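Local coordinates for putative uncharacterized protein Smu.1393c (Streptococcus mutans, PDB 4L9A) that is probably a carboxylesterase of the alpha/beta hydrolase fold, hydrolysing ester bonds in a cariogenic bacterium, at residues K23-T35 / D95-F107. Sequence-based numbering, arbitrary orientation.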
ATOM      1  N   LYS A  23      10.101  -7.418  14.082  1.00 31.42           N
ATOM      2  CA  LYS A  23       8.763  -7.945  13.873  1.00 32.49           C
ATOM      3  C   LYS A  23       7.983  -7.862  15.180  1.00 35.08           C
ATOM      4  O   LYS A  23       8.504  -8.203  16.241  1.00 33.58           O
ATOM      5  CB  LYS A  23       8.848  -9.400  13.403  1.00 37.18           C
ATOM      6  CG  LYS A  23       9.764  -9.597  12.194  1.00 42.27           C
ATOM      7  CD  LYS A  23       9.888 -11.063  11.805  1.00 51.87           C
ATOM      8  CE  LYS A  23      10.816 -11.243  10.610  1.00 58.32           C
ATOM      9  NZ  LYS A  23      10.999 -12.687  10.269  1.00 63.59           N
ATOM     10  N   GLU A  24       6.740  -7.403  15.111  1.00 31.81           N
ATOM     11  CA  GLU A  24       5.905  -7.324  16.304  1.00 36.70           C
ATOM     12  C   GLU A  24       4.422  -7.386  15.981  1.00 34.55           C
ATOM     13  O   GLU A  24       3.932  -6.659  15.099  1.00 27.80           O
ATOM     14  CB  GLU A  24       6.209  -6.044  17.090  1.00 37.55           C
ATOM     15  CG  GLU A  24       5.387  -5.873  18.368  1.00 41.49           C
ATOM     16  CD  GLU A  24       5.704  -4.572  19.098  1.00 45.93           C
ATOM     17  OE1 GLU A  24       6.643  -3.861  18.677  1.00 45.97           O
ATOM     18  OE2 GLU A  24       5.011  -4.256  20.087  1.00 45.14           O
HETATM   19  N   MSE A  25       3.712  -8.260  16.692  1.00 28.03           N
HETATM   20  CA  MSE A  25       2.252  -8.255  16.676  1.00 28.74           C
HETATM   21  C   MSE A  25       1.790  -7.156  17.614  1.00 30.30           C
HETATM   22  O   MSE A  25       1.966  -7.265  18.818  1.00 29.29           O
HETATM   23  CB  MSE A  25       1.682  -9.597  17.155  1.00 31.64           C
HETATM   24  CG  MSE A  25       1.871 -10.753  16.194  1.00 26.42           C
HETATM   25 SE   MSE A  25       0.865 -10.533  14.504  1.00 44.57          SE
HETATM   26  CE  MSE A  25       0.111 -12.355  14.392  1.00 34.77           C
ATOM     27  N   VAL A  26       1.209  -6.092  17.063  1.00 28.15           N
ATOM     28  CA  VAL A  26       0.710  -4.998  17.890  1.00 30.69           C
ATOM     29  C   VAL A  26      -0.780  -5.190  18.153  1.00 26.71           C
ATOM     30  O   VAL A  26      -1.536  -5.519  17.243  1.00 24.42           O
ATOM     31  CB  VAL A  26       0.929  -3.637  17.188  1.00 28.45           C
ATOM     32  CG1 VAL A  26       0.404  -2.500  18.055  1.00 26.61           C
ATOM     33  CG2 VAL A  26       2.399  -3.455  16.878  1.00 23.43           C
ATOM     34  N   ASN A  27      -1.207  -4.982  19.391  1.00 28.38           N
ATOM     35  CA  ASN A  27      -2.618  -5.157  19.727  1.00 29.03           C
ATOM     36  C   ASN A  27      -3.501  -4.018  19.228  1.00 29.04           C
ATOM     37  O   ASN A  27      -3.126  -2.850  19.329  1.00 26.99           O
ATOM     38  CB  ASN A  27      -2.793  -5.328  21.234  1.00 25.55           C
ATOM     39  CG  ASN A  27      -2.281  -6.669  21.725  1.00 27.54           C
ATOM     40  OD1 ASN A  27      -2.412  -7.686  21.037  1.00 27.05           O
ATOM     41  ND2 ASN A  27      -1.693  -6.675  22.920  1.00 27.68           N
ATOM     42  N   THR A  28      -4.662  -4.363  18.672  1.00 27.40           N
ATOM     43  CA  THR A  28      -5.651  -3.353  18.266  1.00 31.16           C
ATOM     44  C   THR A  28      -7.067  -3.832  18.553  1.00 29.88           C
ATOM     45  O   THR A  28      -7.272  -4.986  18.923  1.00 29.05           O
ATOM     46  CB  THR A  28      -5.587  -3.017  16.751  1.00 29.69           C
ATOM     47  OG1 THR A  28      -6.246  -4.045  15.993  1.00 26.55           O
ATOM     48  CG2 THR A  28      -4.150  -2.858  16.274  1.00 23.14           C
ATOM     49  N   LEU A  29      -8.045  -2.954  18.354  1.00 29.62           N
ATOM     50  CA  LEU A  29      -9.440  -3.353  18.486  1.00 30.94           C
ATOM     51  C   LEU A  29      -9.806  -4.449  17.482  1.00 25.42           C
ATOM     52  O   LEU A  29     -10.761  -5.191  17.710  1.00 31.67           O
ATOM     53  CB  LEU A  29     -10.380  -2.149  18.348  1.00 28.77           C
ATOM     54  CG  LEU A  29     -10.270  -1.099  19.450  1.00 34.45           C
ATOM     55  CD1 LEU A  29     -11.291   0.038  19.277  1.00 33.57           C
ATOM     56  CD2 LEU A  29     -10.448  -1.739  20.792  1.00 30.21           C
ATOM     57  N   LEU A  30      -9.052  -4.537  16.381  1.00 22.41           N
ATOM     58  CA  LEU A  30      -9.267  -5.572  15.364  1.00 21.14           C
ATOM     59  C   LEU A  30      -8.454  -6.842  15.637  1.00 20.52           C
ATOM     60  O   LEU A  30      -8.382  -7.750  14.789  1.00 23.00           O
ATOM     61  CB  LEU A  30      -8.907  -5.054  13.970  1.00 20.98           C
ATOM     62  CG  LEU A  30      -9.757  -3.892  13.479  1.00 23.73           C
ATOM     63  CD1 LEU A  30      -9.260  -3.405  12.105  1.00 27.25           C
ATOM     64  CD2 LEU A  30     -11.216  -4.334  13.430  1.00 32.80           C
ATOM     65  N   GLY A  31      -7.859  -6.910  16.823  1.00 24.94           N
ATOM     66  CA  GLY A  31      -7.004  -8.037  17.161  1.00 21.56           C
ATOM     67  C   GLY A  31      -5.583  -7.722  16.727  1.00 20.20           C
ATOM     68  O   GLY A  31      -5.301  -6.605  16.284  1.00 21.45           O
ATOM     69  N   PRO A  32      -4.679  -8.697  16.858  1.00 21.45           N
ATOM     70  CA  PRO A  32      -3.269  -8.391  16.620  1.00 23.73           C
ATOM     71  C   PRO A  32      -2.989  -8.078  15.165  1.00 23.31           C
ATOM     72  O   PRO A  32      -3.603  -8.650  14.250  1.00 25.53           O
ATOM     73  CB  PRO A  32      -2.547  -9.681  17.048  1.00 22.71           C
ATOM     74  CG  PRO A  32      -3.502 -10.326  18.058  1.00 28.46           C
ATOM     75  CD  PRO A  32      -4.869 -10.022  17.490  1.00 24.66           C
ATOM     76  N   ILE A  33      -2.068  -7.147  14.953  1.00 23.19           N
ATOM     77  CA  ILE A  33      -1.695  -6.768  13.588  1.00 23.47           C
ATOM     78  C   ILE A  33      -0.186  -6.913  13.456  1.00 19.85           C
ATOM     79  O   ILE A  33       0.557  -6.405  14.275  1.00 22.90           O
ATOM     80  CB  ILE A  33      -2.127  -5.333  13.276  1.00 22.44           C
ATOM     81  CG1 ILE A  33      -3.651  -5.213  13.374  1.00 23.44           C
ATOM     82  CG2 ILE A  33      -1.641  -4.898  11.869  1.00 22.64           C
ATOM     83  CD1 ILE A  33      -4.419  -5.939  12.218  1.00 24.43           C
ATOM     84  N   TYR A  34       0.257  -7.617  12.425  1.00 26.64           N
ATOM     85  CA  TYR A  34       1.680  -7.796  12.173  1.00 27.90           C
ATOM     86  C   TYR A  34       2.354  -6.532  11.634  1.00 28.35           C
ATOM     87  O   TYR A  34       1.909  -5.927  10.642  1.00 20.02           O
ATOM     88  CB  TYR A  34       1.870  -8.943  11.193  1.00 26.21           C
ATOM     89  CG  TYR A  34       3.304  -9.285  10.848  1.00 24.58           C
ATOM     90  CD1 TYR A  34       4.042 -10.142  11.659  1.00 33.09           C
ATOM     91  CD2 TYR A  34       3.897  -8.797   9.682  1.00 25.98           C
ATOM     92  CE1 TYR A  34       5.337 -10.485  11.340  1.00 31.22           C
ATOM     93  CE2 TYR A  34       5.200  -9.144   9.344  1.00 29.47           C
ATOM     94  CZ  TYR A  34       5.913  -9.987  10.182  1.00 30.41           C
ATOM     95  OH  TYR A  34       7.204 -10.339   9.871  1.00 31.41           O
ATOM     96  N   THR A  35       3.434  -6.141  12.295  1.00 21.05           N
ATOM     97  CA  THR A  35       4.216  -4.986  11.874  1.00 23.54           C
ATOM     98  C   THR A  35       5.695  -5.320  11.815  1.00 28.95           C
ATOM     99  O   THR A  35       6.160  -6.238  12.500  1.00 31.92           O
ATOM    100  CB  THR A  35       4.059  -3.807  12.851  1.00 21.88           C
ATOM    101  OG1 THR A  35       4.626  -4.156  14.113  1.00 27.78           O
ATOM    102  CG2 THR A  35       2.587  -3.435  13.049  1.00 23.76           C
ATOM    103  N   ASP A  95     -12.601   1.582  11.078  1.00 27.17           N
ATOM    104  CA  ASP A  95     -12.058   0.643  12.060  1.00 34.90           C
ATOM    105  C   ASP A  95     -10.595   0.350  11.744  1.00 31.02           C
ATOM    106  O   ASP A  95      -9.731   0.381  12.628  1.00 28.12           O
ATOM    107  CB  ASP A  95     -12.895  -0.648  12.111  1.00 24.23           C
ATOM    108  CG  ASP A  95     -14.342  -0.393  12.537  1.00 35.36           C
ATOM    109  OD1 ASP A  95     -14.555   0.233  13.599  1.00 36.76           O
ATOM    110  OD2 ASP A  95     -15.270  -0.804  11.807  1.00 35.65           O
ATOM    111  N   TRP A  96     -10.317   0.093  10.470  1.00 25.03           N
ATOM    112  CA  TRP A  96      -8.958  -0.214  10.047  1.00 22.94           C
ATOM    113  C   TRP A  96      -8.061   1.014  10.240  1.00 27.84           C
ATOM    114  O   TRP A  96      -6.941   0.895  10.732  1.00 25.80           O
ATOM    115  CB  TRP A  96      -8.967  -0.724   8.610  1.00 19.52           C
ATOM    116  CG  TRP A  96      -7.634  -0.966   7.972  1.00 22.16           C
ATOM    117  CD1 TRP A  96      -7.248  -0.557   6.729  1.00 21.16           C
ATOM    118  CD2 TRP A  96      -6.519  -1.692   8.523  1.00 23.88           C
ATOM    119  NE1 TRP A  96      -5.970  -0.985   6.468  1.00 22.57           N
ATOM    120  CE2 TRP A  96      -5.500  -1.673   7.548  1.00 21.88           C
ATOM    121  CE3 TRP A  96      -6.292  -2.347   9.737  1.00 25.87           C
ATOM    122  CZ2 TRP A  96      -4.262  -2.285   7.759  1.00 19.84           C
ATOM    123  CZ3 TRP A  96      -5.058  -2.943   9.946  1.00 20.83           C
ATOM    124  CH2 TRP A  96      -4.062  -2.918   8.956  1.00 24.99           C
ATOM    125  N   VAL A  97      -8.567   2.199   9.888  1.00 24.83           N
ATOM    126  CA  VAL A  97      -7.833   3.438  10.145  1.00 23.23           C
ATOM    127  C   VAL A  97      -7.540   3.664  11.645  1.00 32.18           C
ATOM    128  O   VAL A  97      -6.433   4.070  12.006  1.00 30.38           O
ATOM    129  CB  VAL A  97      -8.558   4.670   9.547  1.00 23.67           C
ATOM    130  CG1 VAL A  97      -7.920   5.973  10.039  1.00 27.15           C
ATOM    131  CG2 VAL A  97      -8.511   4.618   8.024  1.00 22.09           C
ATOM    132  N   ASN A  98      -8.527   3.416  12.510  1.00 25.12           N
ATOM    133  CA  ASN A  98      -8.304   3.511  13.954  1.00 31.75           C
ATOM    134  C   ASN A  98      -7.243   2.523  14.436  1.00 29.65           C
ATOM    135  O   ASN A  98      -6.433   2.850  15.294  1.00 33.31           O
ATOM    136  CB  ASN A  98      -9.617   3.365  14.755  1.00 27.21           C
ATOM    137  CG  ASN A  98     -10.511   4.593  14.624  1.00 41.41           C
ATOM    138  OD1 ASN A  98     -10.044   5.658  14.229  1.00 38.22           O
ATOM    139  ND2 ASN A  98     -11.796   4.451  14.954  1.00 35.48           N
ATOM    140  N   ALA A  99      -7.229   1.323  13.865  1.00 25.44           N
ATOM    141  CA  ALA A  99      -6.217   0.337  14.246  1.00 27.86           C
ATOM    142  C   ALA A  99      -4.828   0.827  13.835  1.00 29.56           C
ATOM    143  O   ALA A  99      -3.876   0.732  14.601  1.00 30.07           O
ATOM    144  CB  ALA A  99      -6.514  -1.007  13.612  1.00 25.16           C
ATOM    145  N   ILE A 100      -4.713   1.369  12.625  1.00 26.20           N
ATOM    146  CA  ILE A 100      -3.430   1.892  12.167  1.00 24.48           C
ATOM    147  C   ILE A 100      -2.943   3.042  13.045  1.00 25.07           C
ATOM    148  O   ILE A 100      -1.768   3.092  13.406  1.00 27.25           O
ATOM    149  CB  ILE A 100      -3.472   2.317  10.681  1.00 28.21           C
ATOM    150  CG1 ILE A 100      -3.726   1.088   9.808  1.00 23.19           C
ATOM    151  CG2 ILE A 100      -2.172   3.010  10.276  1.00 26.68           C
ATOM    152  CD1 ILE A 100      -4.008   1.399   8.330  1.00 20.63           C
ATOM    153  N   LEU A 101      -3.841   3.957  13.400  1.00 24.07           N
ATOM    154  CA  LEU A 101      -3.483   5.058  14.301  1.00 29.46           C
ATOM    155  C   LEU A 101      -3.009   4.603  15.690  1.00 28.46           C
ATOM    156  O   LEU A 101      -2.151   5.240  16.306  1.00 31.28           O
ATOM    157  CB  LEU A 101      -4.643   6.044  14.436  1.00 36.34           C
ATOM    158  CG  LEU A 101      -4.963   6.807  13.148  1.00 36.05           C
ATOM    159  CD1 LEU A 101      -6.307   7.511  13.298  1.00 39.47           C
ATOM    160  CD2 LEU A 101      -3.849   7.803  12.818  1.00 33.86           C
HETATM  161  N   MSE A 102      -3.582   3.516  16.189  1.00 32.71           N
HETATM  162  CA  MSE A 102      -3.120   2.921  17.434  1.00 37.65           C
HETATM  163  C   MSE A 102      -1.699   2.421  17.253  1.00 36.29           C
HETATM  164  O   MSE A 102      -0.855   2.545  18.147  1.00 31.98           O
HETATM  165  CB  MSE A 102      -3.988   1.734  17.798  1.00 33.05           C
HETATM  166  CG  MSE A 102      -5.188   2.054  18.626  1.00 51.12           C
HETATM  167 SE   MSE A 102      -5.689   0.389  19.505  1.00 82.02          SE
HETATM  168  CE  MSE A 102      -4.034   0.086  20.509  1.00 58.08           C
ATOM    169  N   ILE A 103      -1.452   1.819  16.099  1.00 32.38           N
ATOM    170  CA  ILE A 103      -0.118   1.347  15.767  1.00 30.52           C
ATOM    171  C   ILE A 103       0.836   2.536  15.688  1.00 33.11           C
ATOM    172  O   ILE A 103       1.956   2.464  16.185  1.00 31.58           O
ATOM    173  CB  ILE A 103      -0.117   0.515  14.467  1.00 32.30           C
ATOM    174  CG1 ILE A 103      -0.958  -0.753  14.662  1.00 25.70           C
ATOM    175  CG2 ILE A 103       1.304   0.146  14.064  1.00 28.94           C
ATOM    176  CD1 ILE A 103      -1.146  -1.612  13.410  1.00 20.67           C
ATOM    177  N   PHE A 104       0.390   3.645  15.092  1.00 29.42           N
ATOM    178  CA  PHE A 104       1.231   4.836  15.053  1.00 29.85           C
ATOM    179  C   PHE A 104       1.624   5.242  16.479  1.00 38.44           C
ATOM    180  O   PHE A 104       2.785   5.536  16.750  1.00 39.14           O
ATOM    181  CB  PHE A 104       0.531   6.017  14.365  1.00 33.70           C
ATOM    182  CG  PHE A 104       0.699   6.046  12.859  1.00 36.89           C
ATOM    183  CD1 PHE A 104       0.792   4.872  12.128  1.00 34.52           C
ATOM    184  CD2 PHE A 104       0.774   7.260  12.181  1.00 42.27           C
ATOM    185  CE1 PHE A 104       0.949   4.898  10.747  1.00 32.52           C
ATOM    186  CE2 PHE A 104       0.935   7.294  10.802  1.00 37.20           C
ATOM    187  CZ  PHE A 104       1.021   6.108  10.084  1.00 36.90           C
ATOM    188  N   GLU A 105       0.645   5.270  17.379  1.00 37.87           N
ATOM    189  CA  GLU A 105       0.886   5.724  18.755  1.00 43.48           C
ATOM    190  C   GLU A 105       1.791   4.768  19.533  1.00 39.46           C
ATOM    191  O   GLU A 105       2.388   5.142  20.539  1.00 39.75           O
ATOM    192  CB  GLU A 105      -0.433   5.922  19.510  1.00 54.89           C
ATOM    193  CG  GLU A 105      -1.369   6.938  18.869  1.00 72.07           C
ATOM    194  CD  GLU A 105      -0.690   8.269  18.586  1.00 81.52           C
ATOM    195  OE1 GLU A 105      -0.150   8.876  19.540  1.00 86.31           O
ATOM    196  OE2 GLU A 105      -0.695   8.702  17.409  1.00 76.54           O
ATOM    197  N   HIS A 106       1.884   3.534  19.056  1.00 41.09           N
ATOM    198  CA  HIS A 106       2.706   2.515  19.690  1.00 38.92           C
ATOM    199  C   HIS A 106       4.201   2.797  19.528  1.00 45.73           C
ATOM    200  O   HIS A 106       5.006   2.351  20.345  1.00 45.31           O
ATOM    201  CB  HIS A 106       2.358   1.147  19.107  1.00 32.10           C
ATOM    202  CG  HIS A 106       3.017  -0.008  19.799  1.00 39.36           C
ATOM    203  ND1 HIS A 106       2.637  -0.443  21.052  1.00 43.07           N
ATOM    204  CD2 HIS A 106       4.004  -0.844  19.393  1.00 37.73           C
ATOM    205  CE1 HIS A 106       3.371  -1.489  21.392  1.00 44.37           C
ATOM    206  NE2 HIS A 106       4.202  -1.758  20.400  1.00 38.69           N
ATOM    207  N   PHE A 107       4.572   3.540  18.485  1.00 41.41           N
ATOM    208  CA  PHE A 107       5.990   3.817  18.215  1.00 36.26           C
ATOM    209  C   PHE A 107       6.379   5.284  18.389  1.00 44.30           C
ATOM    210  O   PHE A 107       5.514   6.151  18.505  1.00 46.87           O
ATOM    211  CB  PHE A 107       6.383   3.332  16.821  1.00 31.17           C
ATOM    212  CG  PHE A 107       6.232   1.856  16.630  1.00 34.84           C
ATOM    213  CD1 PHE A 107       7.170   0.979  17.156  1.00 42.83           C
ATOM    214  CD2 PHE A 107       5.160   1.340  15.926  1.00 37.36           C
ATOM    215  CE1 PHE A 107       7.039  -0.393  16.982  1.00 40.92           C
ATOM    216  CE2 PHE A 107       5.019  -0.030  15.748  1.00 38.63           C
ATOM    217  CZ  PHE A 107       5.964  -0.899  16.291  1.00 36.14           C
TER
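A histidine-carboxylate hydrogen bond is the only hydrogen bond across a largely apolar interface: His106 NE2 donates to Glu24 OE2 at 2.6 Å. It is short but bent (142° at the hydrogen), and the donor meets the carboxylate from above its plane, the two flat groups being turned 67° apart. Glu24 reaches it with an extended chain, CG anti to the backbone N (chi1 -180°). Val26 CG1 lies over one face of the same imidazole, a CH-pi contact 4.2 Å from the centroid and close to the ring normal. Deeper in, Ile103 lies across one face of both strands: its CG1 meets Val26 CG1 (4.1 Å), its CD1 Ile33 CG2 (3.7 Å), its CG2 Thr35 CG2 (3.9 Å). At the type I turn, Thr28 CB sits 3.8 Å from Ala99 CB, the small methyl matching a Thr28 CA to Ala99 CA distance of 5.5 Å. Thr28 OG1 donates to Gly31 O and accepts from Leu30 N in an ST turn, while Leu30 CD1 meets the edge of the Trp96 indole. Helix 93-106 thus covers the edge hairpin of the alpha/beta hydrolase sheet. Apart from that bond, side-chain contacts are mainly van der Waals packing, and Glu24, if ionised, would probably favour a protonated His106.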